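Local coordinates for type IV pilus assembly protein PilF (Thermus thermophilus HB8, PDB 5OIU), which hydrolyses ATP as a hexameric AAA+ motor that probably powers assembly of the type IV pilus, at residues C[63-68]-C[103-108]; C[82-87]-C[179-184]; C[164-169]-C[212-217]; C[198-203]-C[219-224]. All coordinates share one frame; numbering follows the deposited sequence.

Contact 1: residues C[63-68]-C[103-108]; sequences VVKIMG and YGEKAV
Lys65 and Glu105 carry the polar half of this contact, their side chains crossing at roughly a right angle. Lys65 NZ donates to Glu105 OE2 at 3.1 Å, on that oxygen's syn lone pair, while Glu105 OE1 stands at 3.4 Å from the same NZ, a weak second bond. The salt bridge is thus lopsided rather than evenly forked. Glu105 brings its carboxylate there on an extended chain, with CG anti to the carbonyl carbon (chi1 -64°). NZ also donates to the backbone oxygen of Asn71, which shares the work of fixing the buried ammonium. With a leucine in place of Glu105, Lys65 would probably lose its counter-charge in this buried setting and be less firmly fixed in direction. In the fold, helix 57-67 lies against the six-stranded antiparallel sheet, in which 104-111 is an inner strand. The apolar half is looser: Val64 CG1 only just reaches Ala107 CB at 4.3 Å, and Val64 also packs on Val12 of helix 6-22 and Leu96 of strand 90-101. On the side of the helix turned from the strand, Ile66 is exposed. Lys106, on the strand's other side, pairs with Glu30 and packs on Gln210 of a neighbouring subunit.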
# COMPACT_ATOMS: atom_id res chain seq x y z
N VAL C 63 34.42 9.65 25.68
CA VAL C 63 35.22 8.42 25.72
C VAL C 63 34.30 7.21 25.71
O VAL C 63 34.52 6.23 24.98
CB VAL C 63 36.14 8.41 26.95
CG1 VAL C 63 36.89 7.11 27.01
CG2 VAL C 63 37.09 9.58 26.90
N VAL C 64 33.26 7.27 26.53
CA VAL C 64 32.34 6.15 26.66
C VAL C 64 31.54 5.95 25.37
O VAL C 64 31.30 4.82 24.95
CB VAL C 64 31.45 6.42 27.89
CG1 VAL C 64 30.29 5.52 27.90
CG2 VAL C 64 32.27 6.26 29.14
N LYS C 65 31.16 7.05 24.71
CA LYS C 65 30.42 6.96 23.46
C LYS C 65 31.28 6.36 22.36
O LYS C 65 30.82 5.47 21.63
CB LYS C 65 29.90 8.33 23.02
CG LYS C 65 28.48 8.61 23.44
CD LYS C 65 27.99 9.89 22.84
CE LYS C 65 26.75 10.38 23.54
NZ LYS C 65 26.09 11.43 22.73
N ILE C 66 32.52 6.83 22.23
CA ILE C 66 33.40 6.29 21.20
C ILE C 66 33.66 4.81 21.45
O ILE C 66 33.72 4.01 20.51
CB ILE C 66 34.72 7.09 21.13
CG1 ILE C 66 34.51 8.38 20.36
CG2 ILE C 66 35.79 6.28 20.41
CD1 ILE C 66 35.52 9.42 20.71
N MET C 67 33.81 4.42 22.72
CA MET C 67 34.00 3.02 23.05
C MET C 67 32.84 2.16 22.59
O MET C 67 33.03 1.00 22.21
CB MET C 67 34.19 2.85 24.56
CG MET C 67 35.62 3.01 25.05
SD MET C 67 35.71 3.18 26.84
CE MET C 67 35.44 1.50 27.33
N GLY C 68 31.62 2.70 22.61
CA GLY C 68 30.48 1.93 22.19
C GLY C 68 30.04 2.19 20.77
O GLY C 68 29.00 1.66 20.36
N TYR C 103 20.54 17.40 33.55
CA TYR C 103 21.87 17.92 33.83
C TYR C 103 22.92 17.49 32.80
O TYR C 103 24.11 17.77 32.99
CB TYR C 103 22.30 17.48 35.23
CG TYR C 103 21.46 18.09 36.33
CD1 TYR C 103 21.23 19.46 36.38
CD2 TYR C 103 20.89 17.29 37.31
CE1 TYR C 103 20.46 20.03 37.38
CE2 TYR C 103 20.12 17.84 38.32
CZ TYR C 103 19.91 19.21 38.36
OH TYR C 103 19.15 19.75 39.36
N GLY C 104 22.50 16.84 31.71
CA GLY C 104 23.40 16.31 30.71
C GLY C 104 23.09 14.85 30.47
O GLY C 104 22.00 14.37 30.80
N GLU C 105 24.05 14.13 29.90
CA GLU C 105 23.83 12.74 29.54
C GLU C 105 24.30 11.81 30.66
O GLU C 105 25.43 11.94 31.16
CB GLU C 105 24.54 12.39 28.24
CG GLU C 105 24.00 13.16 27.07
CD GLU C 105 24.66 12.76 25.78
OE1 GLU C 105 25.72 13.35 25.46
OE2 GLU C 105 24.13 11.84 25.12
N LYS C 106 23.44 10.88 31.03
CA LYS C 106 23.78 9.84 31.99
C LYS C 106 24.17 8.60 31.22
O LYS C 106 23.53 8.26 30.22
CB LYS C 106 22.61 9.54 32.93
CG LYS C 106 22.86 8.29 33.75
CD LYS C 106 21.79 8.01 34.79
CE LYS C 106 22.20 6.77 35.58
NZ LYS C 106 21.30 6.42 36.69
N ALA C 107 25.23 7.95 31.65
CA ALA C 107 25.67 6.74 30.98
C ALA C 107 25.57 5.59 31.97
O ALA C 107 26.00 5.72 33.12
CB ALA C 107 27.10 6.90 30.46
N VAL C 108 24.97 4.48 31.54
CA VAL C 108 24.96 3.25 32.33
C VAL C 108 25.72 2.20 31.54
O VAL C 108 25.51 2.05 30.33
CB VAL C 108 23.54 2.77 32.67
CG1 VAL C 108 23.59 1.40 33.34
CG2 VAL C 108 22.83 3.76 33.61

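Contact 2: residues C[82-87]-C[179-184]; sequences RVRYRE and PVEYEI. With ATP (adenosine-5'-triphosphate), chain Q.
Pro179 comes end-on to one face of the Arg84 guanidinium, its CD 3.5 Å from Arg84 NH1 and set toward the rim of the group. The opposite face of that guanidinium is covered by Arg82 CD, 3.5 Å above its plane, so Arg84 is sandwiched between a proline and its own strand neighbour. Glu181 reaches the same group obliquely: the carboxylate is turned 61° from the guanidinium plane and Arg84 NH2 stays 4.2 Å from Glu181 OE1, too long for a salt bridge, so only the opposite charges favour the pairing. If a serine replaced Arg84, Pro179 CG and CD would probably be left without the guanidinium face they pack on, and Glu181 without a nearby positive charge. Arg82 turns to the nucleotide. Its chain bends at chi3 (-88°), and NH2 donates weakly to ATP O2A at 2.6 Å and to O3G at 3.2 Å, spanning the alpha and gamma phosphates. Both bonds are well off straight, the shorter at 127°. In the next shell, a salt bridge from Asp93 to Arg82 NH1 helps set the rotation of the guanidinium, while Glu181 lies about 4 Å from the bound magnesium ion and touches Ser156 of the P-loop. The contact thus closes strand 79-87, an outermost strand of its sheet within the chain and paired with strand 90-101, onto the loop joining strands 173-177 and 188-191, beside the start of helix 155-166.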
# COMPACT_ATOMS: atom_id res chain seq x y z
N ARG C 82 27.36 -1.96 22.46
CA ARG C 82 28.17 -2.85 23.26
C ARG C 82 29.61 -2.36 23.23
O ARG C 82 30.09 -1.86 22.21
CB ARG C 82 28.09 -4.28 22.76
CG ARG C 82 28.27 -5.27 23.86
CD ARG C 82 28.45 -6.64 23.32
NE ARG C 82 27.18 -7.31 23.12
CZ ARG C 82 26.99 -8.60 23.36
NH1 ARG C 82 27.99 -9.34 23.84
NH2 ARG C 82 25.80 -9.16 23.15
N VAL C 83 30.28 -2.50 24.37
CA VAL C 83 31.67 -2.11 24.54
C VAL C 83 32.46 -3.37 24.85
O VAL C 83 32.24 -4.01 25.89
CB VAL C 83 31.84 -1.09 25.68
CG1 VAL C 83 33.30 -0.79 25.89
CG2 VAL C 83 31.05 0.20 25.40
N ARG C 84 33.37 -3.74 23.96
CA ARG C 84 34.21 -4.91 24.19
C ARG C 84 35.54 -4.43 24.76
O ARG C 84 36.49 -4.13 24.02
CB ARG C 84 34.36 -5.72 22.92
CG ARG C 84 33.03 -5.82 22.22
CD ARG C 84 33.06 -6.71 21.01
NE ARG C 84 31.76 -7.34 20.79
CZ ARG C 84 30.71 -6.71 20.27
NH1 ARG C 84 30.82 -5.43 19.93
NH2 ARG C 84 29.56 -7.36 20.09
N TYR C 85 35.60 -4.35 26.09
CA TYR C 85 36.73 -3.80 26.83
C TYR C 85 37.82 -4.85 27.01
O TYR C 85 37.60 -5.89 27.66
CB TYR C 85 36.24 -3.29 28.18
CG TYR C 85 37.22 -2.45 28.94
CD1 TYR C 85 37.35 -1.10 28.67
CD2 TYR C 85 38.01 -3.00 29.93
CE1 TYR C 85 38.23 -0.33 29.37
CE2 TYR C 85 38.90 -2.24 30.63
CZ TYR C 85 39.01 -0.89 30.34
OH TYR C 85 39.89 -0.12 31.05
N ARG C 86 38.99 -4.58 26.46
CA ARG C 86 40.13 -5.49 26.53
C ARG C 86 41.36 -4.66 26.91
O ARG C 86 41.91 -3.95 26.05
CB ARG C 86 40.32 -6.23 25.21
CG ARG C 86 39.39 -7.45 25.03
CD ARG C 86 38.19 -7.13 24.16
NE ARG C 86 37.11 -8.12 24.25
CZ ARG C 86 36.11 -8.08 25.12
NH1 ARG C 86 36.04 -7.11 26.01
NH2 ARG C 86 35.17 -9.01 25.11
N GLU C 87 41.74 -4.71 28.19
CA GLU C 87 42.97 -4.09 28.71
C GLU C 87 43.65 -5.11 29.61
O GLU C 87 43.21 -5.32 30.75
CB GLU C 87 42.70 -2.80 29.47
CG GLU C 87 41.96 -1.71 28.69
CD GLU C 87 42.82 -1.05 27.61
OE1 GLU C 87 43.75 -0.30 27.95
OE2 GLU C 87 42.53 -1.28 26.42
N PRO C 179 31.38 -6.94 15.30
CA PRO C 179 32.71 -7.37 14.87
C PRO C 179 32.77 -8.90 14.86
O PRO C 179 31.76 -9.54 15.10
CB PRO C 179 33.61 -6.78 15.96
CG PRO C 179 32.76 -6.91 17.22
CD PRO C 179 31.29 -6.86 16.77
N VAL C 180 33.94 -9.47 14.59
CA VAL C 180 34.13 -10.89 14.88
C VAL C 180 34.29 -11.05 16.39
O VAL C 180 35.20 -10.46 16.99
CB VAL C 180 35.35 -11.45 14.13
CG1 VAL C 180 35.74 -12.79 14.70
CG2 VAL C 180 35.04 -11.59 12.66
N GLU C 181 33.48 -11.90 16.98
CA GLU C 181 33.50 -12.13 18.44
C GLU C 181 34.21 -13.44 18.75
O GLU C 181 35.35 -13.42 19.15
CB GLU C 181 32.07 -12.29 18.94
CG GLU C 181 31.27 -11.01 19.03
CD GLU C 181 29.79 -11.23 19.24
OE1 GLU C 181 29.40 -11.52 20.35
OE2 GLU C 181 29.03 -11.12 18.29
N TYR C 182 33.54 -14.54 18.62
CA TYR C 182 34.13 -15.83 18.91
C TYR C 182 35.03 -16.27 17.75
O TYR C 182 34.90 -15.81 16.61
CB TYR C 182 33.04 -16.87 19.16
CG TYR C 182 31.97 -16.42 20.14
CD1 TYR C 182 30.91 -15.61 19.73
CD2 TYR C 182 32.00 -16.84 21.47
CE1 TYR C 182 29.92 -15.21 20.64
CE2 TYR C 182 31.01 -16.44 22.39
CZ TYR C 182 29.98 -15.63 21.97
OH TYR C 182 29.00 -15.24 22.88
N GLU C 183 35.96 -17.18 18.08
CA GLU C 183 36.79 -17.90 17.11
C GLU C 183 36.39 -19.37 17.15
O GLU C 183 36.56 -20.03 18.18
CB GLU C 183 38.27 -17.76 17.45
CG GLU C 183 38.70 -16.35 17.76
CD GLU C 183 39.28 -15.66 16.55
OE1 GLU C 183 40.47 -15.25 16.60
OE2 GLU C 183 38.55 -15.53 15.54
N ILE C 184 35.85 -19.86 16.05
CA ILE C 184 35.57 -21.29 15.87
C ILE C 184 36.68 -21.88 15.00
O ILE C 184 36.99 -21.30 13.94
CB ILE C 184 34.19 -21.53 15.22
CG1 ILE C 184 33.03 -21.18 16.17
CG2 ILE C 184 34.04 -23.00 14.81
CD1 ILE C 184 31.70 -21.95 15.87
PG ATP Q . 23.75 -8.35 19.91
O1G ATP Q . 22.35 -7.74 19.82
O2G ATP Q . 24.29 -8.84 18.59
O3G ATP Q . 24.76 -7.51 20.66
PB ATP Q . 23.09 -11.08 20.54
O1B ATP Q . 21.62 -10.97 20.26
O2B ATP Q . 24.04 -11.70 19.53
O3B ATP Q . 23.66 -9.62 20.91
PA ATP Q . 24.70 -12.60 22.29
O1A ATP Q . 24.96 -13.97 21.72
O2A ATP Q . 25.75 -11.53 22.11
O3A ATP Q . 23.28 -11.94 21.88
O5' ATP Q . 24.48 -12.88 23.85
C5' ATP Q . 24.24 -11.83 24.79
C4' ATP Q . 24.57 -12.40 26.16
O4' ATP Q . 23.66 -13.45 26.51
C3' ATP Q . 25.96 -13.00 26.15
O3' ATP Q . 26.54 -12.58 27.41
C2' ATP Q . 25.71 -14.50 26.04
O2' ATP Q . 26.76 -15.33 26.57
C1' ATP Q . 24.36 -14.67 26.74
N9 ATP Q . 23.55 -15.77 26.18
C8 ATP Q . 23.27 -15.93 24.87
N7 ATP Q . 22.49 -17.03 24.67
C5 ATP Q . 22.26 -17.60 25.86
C6 ATP Q . 21.52 -18.78 26.35
N6 ATP Q . 20.86 -19.60 25.49
N1 ATP Q . 21.52 -19.02 27.68
C2 ATP Q . 22.17 -18.20 28.53
N3 ATP Q . 22.87 -17.11 28.16
C4 ATP Q . 22.95 -16.76 26.86

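Contact 3: residues C[164-169]-C[212-217]; sequences KRIATP and PDIIMV
In the P-loop NTPase core, where helix 155-166 leaves the ATP-binding loop and packs on the mixed, mostly parallel sheet, the last turn of that helix meets strand 214-217 through Ile166 and Ile214. The helix belongs to the beta-alpha-beta crossover from strand 143-148 to strand 173-177, and strand 214-217 lies between 173-177 and 238-243. The evidence for packing is apolar: Ile166 CG1 is 3.7 Å from Ile214 CD1, and Ile166 CD1 is 3.8 Å from the same methyl. One terminal methyl therefore does the touching for the strand, the two side chains meeting at a slant. Ile166 holds CG1 between its backbone N and carbonyl carbon (chi1 69°), a crowded position for the branch, and from there it also meets Leu238 and Ile240. Leu163, one turn earlier, covers Ile214 further, and Met216 extends the same seam along the helix to Thr159 and Phe160. Beyond the helix the chain turns sharply. Ala167 is the centre of an inverse gamma turn, closed by a weak bond from Thr168 N to Ile166 O at 3.0 Å; that oxygen also accepts from Lys171 NZ. Just before the strand, Asp213 forms a salt bridge with Arg41 of a neighbouring subunit. The methyl of Ile214 tucks under the turn, with CD1 3.3 Å from Ile166 O and 4.1 Å from Ala167 CA.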
# COMPACT_ATOMS: atom_id res chain seq x y z
N LYS C 164 28.75 -24.60 14.76
CA LYS C 164 29.48 -25.69 15.41
C LYS C 164 29.01 -27.04 14.90
O LYS C 164 29.83 -27.95 14.67
CB LYS C 164 29.32 -25.61 16.93
CG LYS C 164 30.54 -26.07 17.70
CD LYS C 164 30.38 -25.76 19.19
CE LYS C 164 31.53 -26.32 20.02
NZ LYS C 164 32.08 -25.27 20.93
N ARG C 165 27.71 -27.20 14.68
CA ARG C 165 27.22 -28.48 14.18
C ARG C 165 27.49 -28.64 12.68
O ARG C 165 28.00 -29.68 12.26
CB ARG C 165 25.72 -28.63 14.46
CG ARG C 165 25.14 -29.95 13.98
CD ARG C 165 25.84 -31.18 14.59
NE ARG C 165 26.06 -31.05 16.03
CZ ARG C 165 25.17 -31.36 16.97
NH1 ARG C 165 23.99 -31.84 16.63
NH2 ARG C 165 25.46 -31.18 18.26
N ILE C 166 27.17 -27.64 11.86
CA ILE C 166 27.06 -27.88 10.42
C ILE C 166 28.31 -27.51 9.61
O ILE C 166 28.35 -27.86 8.42
CB ILE C 166 25.84 -27.16 9.82
CG1 ILE C 166 26.03 -25.63 9.82
CG2 ILE C 166 24.55 -27.59 10.52
CD1 ILE C 166 24.96 -24.86 9.11
N ALA C 167 29.30 -26.84 10.19
CA ALA C 167 30.50 -26.45 9.43
C ALA C 167 31.55 -27.57 9.46
O ALA C 167 32.63 -27.47 10.05
CB ALA C 167 31.05 -25.12 9.94
N THR C 168 31.23 -28.64 8.77
CA THR C 168 32.09 -29.81 8.69
C THR C 168 33.27 -29.57 7.75
O THR C 168 33.21 -28.71 6.86
CB THR C 168 31.25 -30.99 8.25
OG1 THR C 168 30.54 -30.63 7.05
CG2 THR C 168 30.24 -31.31 9.33
N PRO C 169 34.38 -30.31 7.93
CA PRO C 169 35.57 -30.07 7.09
C PRO C 169 35.39 -30.35 5.59
O PRO C 169 36.24 -29.93 4.80
CB PRO C 169 36.64 -31.01 7.69
CG PRO C 169 36.13 -31.37 9.07
CD PRO C 169 34.63 -31.29 9.00
N PRO C 212 32.01 -20.85 -1.47
CA PRO C 212 31.52 -21.23 -0.15
C PRO C 212 30.40 -22.27 -0.23
O PRO C 212 29.75 -22.47 -1.26
CB PRO C 212 30.99 -19.88 0.39
CG PRO C 212 30.30 -19.25 -0.81
CD PRO C 212 31.17 -19.75 -2.03
N ASP C 213 30.16 -22.91 0.91
CA ASP C 213 28.98 -23.73 1.12
C ASP C 213 28.05 -23.10 2.13
O ASP C 213 26.84 -23.03 1.92
CB ASP C 213 29.38 -25.14 1.61
CG ASP C 213 30.25 -25.89 0.59
OD1 ASP C 213 29.69 -26.35 -0.43
OD2 ASP C 213 31.47 -25.98 0.81
N ILE C 214 28.60 -22.60 3.23
CA ILE C 214 27.85 -21.97 4.30
C ILE C 214 28.33 -20.54 4.43
O ILE C 214 29.54 -20.30 4.57
CB ILE C 214 28.02 -22.73 5.63
CG1 ILE C 214 27.44 -24.14 5.53
CG2 ILE C 214 27.42 -21.91 6.78
CD1 ILE C 214 27.88 -25.07 6.66
N ILE C 215 27.40 -19.60 4.36
CA ILE C 215 27.70 -18.19 4.55
C ILE C 215 26.98 -17.72 5.80
O ILE C 215 25.79 -18.01 5.99
CB ILE C 215 27.28 -17.36 3.33
CG1 ILE C 215 28.21 -17.67 2.16
CG2 ILE C 215 27.32 -15.88 3.68
CD1 ILE C 215 27.70 -17.22 0.82
N MET C 216 27.69 -16.99 6.65
CA MET C 216 27.10 -16.38 7.83
C MET C 216 27.20 -14.87 7.72
O MET C 216 28.31 -14.32 7.66
CB MET C 216 27.77 -16.87 9.11
CG MET C 216 26.89 -16.71 10.35
SD MET C 216 26.82 -15.03 11.04
CE MET C 216 28.24 -15.07 12.15
N VAL C 217 26.06 -14.20 7.70
CA VAL C 217 26.00 -12.75 7.68
C VAL C 217 25.67 -12.28 9.10
O VAL C 217 24.59 -12.57 9.62
CB VAL C 217 24.97 -12.26 6.66
CG1 VAL C 217 24.87 -10.76 6.69
CG2 VAL C 217 25.35 -12.74 5.27

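Contact 4: residues C[198-203]-C[219-224]; sequences LTFARA and EIRDSE
Contacts to the Phe200 ring are of two kinds: Glu219 O over the centre of one face, 3.5 Å above its plane, and the guanidinium of Arg221 at the edge. The two flat groups stand almost perpendicular, at 87°, so Phe200 CE2 points into the middle of the guanidinium face, 3.5 Å from Arg221 CZ. Apolar contact adds Ala201 CB against Glu224 CB at 4.0 Å, where the first turns of two helices come side by side. The chain at Glu219 continues from strand 214-217 in what is probably the Walker B region of this ATPase family; the Glu219 side chain lies about 7 Å from the bound ATP. Among charged groups, Arg221 NH1 bridges to Glu219 OE1 at 3.2 Å, approaching from above the carboxylate plane by 38°, and also to Asp178, so two acids hold the guanidinium against the ring. A water accepts from Arg221 NH2 at 3.0 Å and, weakly, from Phe200 N, tying the loop to the helix start. Capping bonds complete the set: Thr199 OG1 accepts from Arg202 N at 3.0 Å, and Asp222 OD1 caps Thr225 N at the head of helix 223-235.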
# COMPACT_ATOMS: atom_id res chain seq x y z
N LEU C 198 35.35 -2.00 3.48
CA LEU C 198 34.87 -3.38 3.59
C LEU C 198 33.54 -3.41 4.33
O LEU C 198 33.44 -3.77 5.51
CB LEU C 198 35.92 -4.26 4.28
CG LEU C 198 35.66 -5.76 4.12
CD1 LEU C 198 35.38 -6.11 2.67
CD2 LEU C 198 36.81 -6.59 4.65
N THR C 199 32.49 -3.04 3.61
CA THR C 199 31.14 -3.13 4.12
C THR C 199 30.66 -4.57 4.11
O THR C 199 31.27 -5.47 3.52
CB THR C 199 30.19 -2.29 3.29
OG1 THR C 199 30.36 -2.65 1.90
CG2 THR C 199 30.46 -0.80 3.49
N PHE C 200 29.52 -4.78 4.77
CA PHE C 200 28.81 -6.05 4.64
C PHE C 200 28.63 -6.40 3.17
O PHE C 200 29.06 -7.46 2.71
CB PHE C 200 27.46 -5.97 5.36
CG PHE C 200 27.53 -6.35 6.82
CD1 PHE C 200 27.72 -7.66 7.21
CD2 PHE C 200 27.38 -5.39 7.80
CE1 PHE C 200 27.78 -8.01 8.53
CE2 PHE C 200 27.43 -5.73 9.14
CZ PHE C 200 27.63 -7.04 9.51
N ALA C 201 28.03 -5.48 2.41
CA ALA C 201 27.69 -5.78 1.02
C ALA C 201 28.94 -6.07 0.21
O ALA C 201 28.96 -7.02 -0.57
CB ALA C 201 26.91 -4.63 0.39
N ARG C 202 29.98 -5.26 0.38
CA ARG C 202 31.18 -5.45 -0.44
C ARG C 202 31.86 -6.78 -0.12
O ARG C 202 32.29 -7.49 -1.04
CB ARG C 202 32.14 -4.28 -0.22
CG ARG C 202 33.51 -4.50 -0.84
CD ARG C 202 33.48 -4.33 -2.35
NE ARG C 202 34.82 -4.39 -2.94
CZ ARG C 202 35.74 -3.44 -2.79
NH1 ARG C 202 35.48 -2.35 -2.07
NH2 ARG C 202 36.93 -3.59 -3.36
N ALA C 203 31.93 -7.15 1.16
CA ALA C 203 32.45 -8.47 1.53
C ALA C 203 31.55 -9.58 0.99
O ALA C 203 32.04 -10.57 0.43
CB ALA C 203 32.58 -8.57 3.04
N GLU C 219 24.94 -9.48 10.45
CA GLU C 219 23.82 -8.57 10.58
C GLU C 219 23.36 -8.17 9.18
O GLU C 219 24.16 -7.67 8.38
CB GLU C 219 24.22 -7.33 11.39
CG GLU C 219 23.19 -6.91 12.40
CD GLU C 219 23.25 -5.42 12.71
OE1 GLU C 219 24.37 -4.89 12.92
OE2 GLU C 219 22.17 -4.78 12.74
N ILE C 220 22.08 -8.41 8.90
CA ILE C 220 21.42 -7.87 7.71
C ILE C 220 20.83 -6.53 8.13
O ILE C 220 19.75 -6.48 8.72
CB ILE C 220 20.34 -8.81 7.19
CG1 ILE C 220 20.92 -10.17 6.80
CG2 ILE C 220 19.61 -8.15 5.99
CD1 ILE C 220 19.97 -11.05 5.99
N ARG C 221 21.52 -5.45 7.80
CA ARG C 221 21.06 -4.13 8.20
C ARG C 221 21.06 -3.12 7.06
O ARG C 221 20.98 -1.92 7.32
CB ARG C 221 21.90 -3.59 9.36
CG ARG C 221 23.38 -3.61 9.10
CD ARG C 221 24.10 -2.59 9.96
NE ARG C 221 25.45 -2.30 9.47
CZ ARG C 221 26.55 -2.46 10.20
NH1 ARG C 221 26.46 -2.91 11.46
NH2 ARG C 221 27.74 -2.16 9.68
N ASP C 222 21.17 -3.55 5.81
CA ASP C 222 20.93 -2.62 4.72
C ASP C 222 20.31 -3.41 3.58
O ASP C 222 20.24 -4.64 3.62
CB ASP C 222 22.22 -1.87 4.32
CG ASP C 222 23.33 -2.79 3.85
OD1 ASP C 222 23.12 -3.61 2.92
OD2 ASP C 222 24.44 -2.66 4.41
N SER C 223 19.81 -2.69 2.60
CA SER C 223 19.15 -3.30 1.49
C SER C 223 20.05 -4.16 0.60
O SER C 223 19.75 -5.27 0.38
CB SER C 223 18.35 -2.27 0.72
OG SER C 223 17.31 -1.76 1.51
N GLU C 224 21.16 -3.62 0.11
CA GLU C 224 22.10 -4.37 -0.71
C GLU C 224 22.48 -5.71 -0.07
O GLU C 224 22.54 -6.74 -0.75
CB GLU C 224 23.36 -3.53 -0.96
CG GLU C 224 23.90 -3.58 -2.38
CD GLU C 224 22.80 -3.35 -3.44
OE1 GLU C 224 21.83 -2.59 -3.17
OE2 GLU C 224 22.91 -3.94 -4.56
O HOH W 1 28.63 -2.23 6.79

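Overall arrangement
Contact 1 belongs to the six-stranded antiparallel sheet, contacts 3 and 4 to the P-loop core, and contact 2 joins the two parts beside the ATP. The centres of contact 1 and contact 2 are about 20 Å apart, those of contact 2 and contact 3 about 21 Å, and those of contact 3 and contact 4 about 19 Å. Each of these pairs touches and alternates its segments along the chain. Contact 2 and contact 4, also about 20 Å apart between centres, do not touch, and contact 1 closes before 3 and 4 open. Met67 CE packs on Val83 CG1 at 3.4 Å, linking contacts 1 and 2. Contacts 2, 3 and 4 touch one neighbouring subunit and contact 1 another, so both parts meet the hexamer.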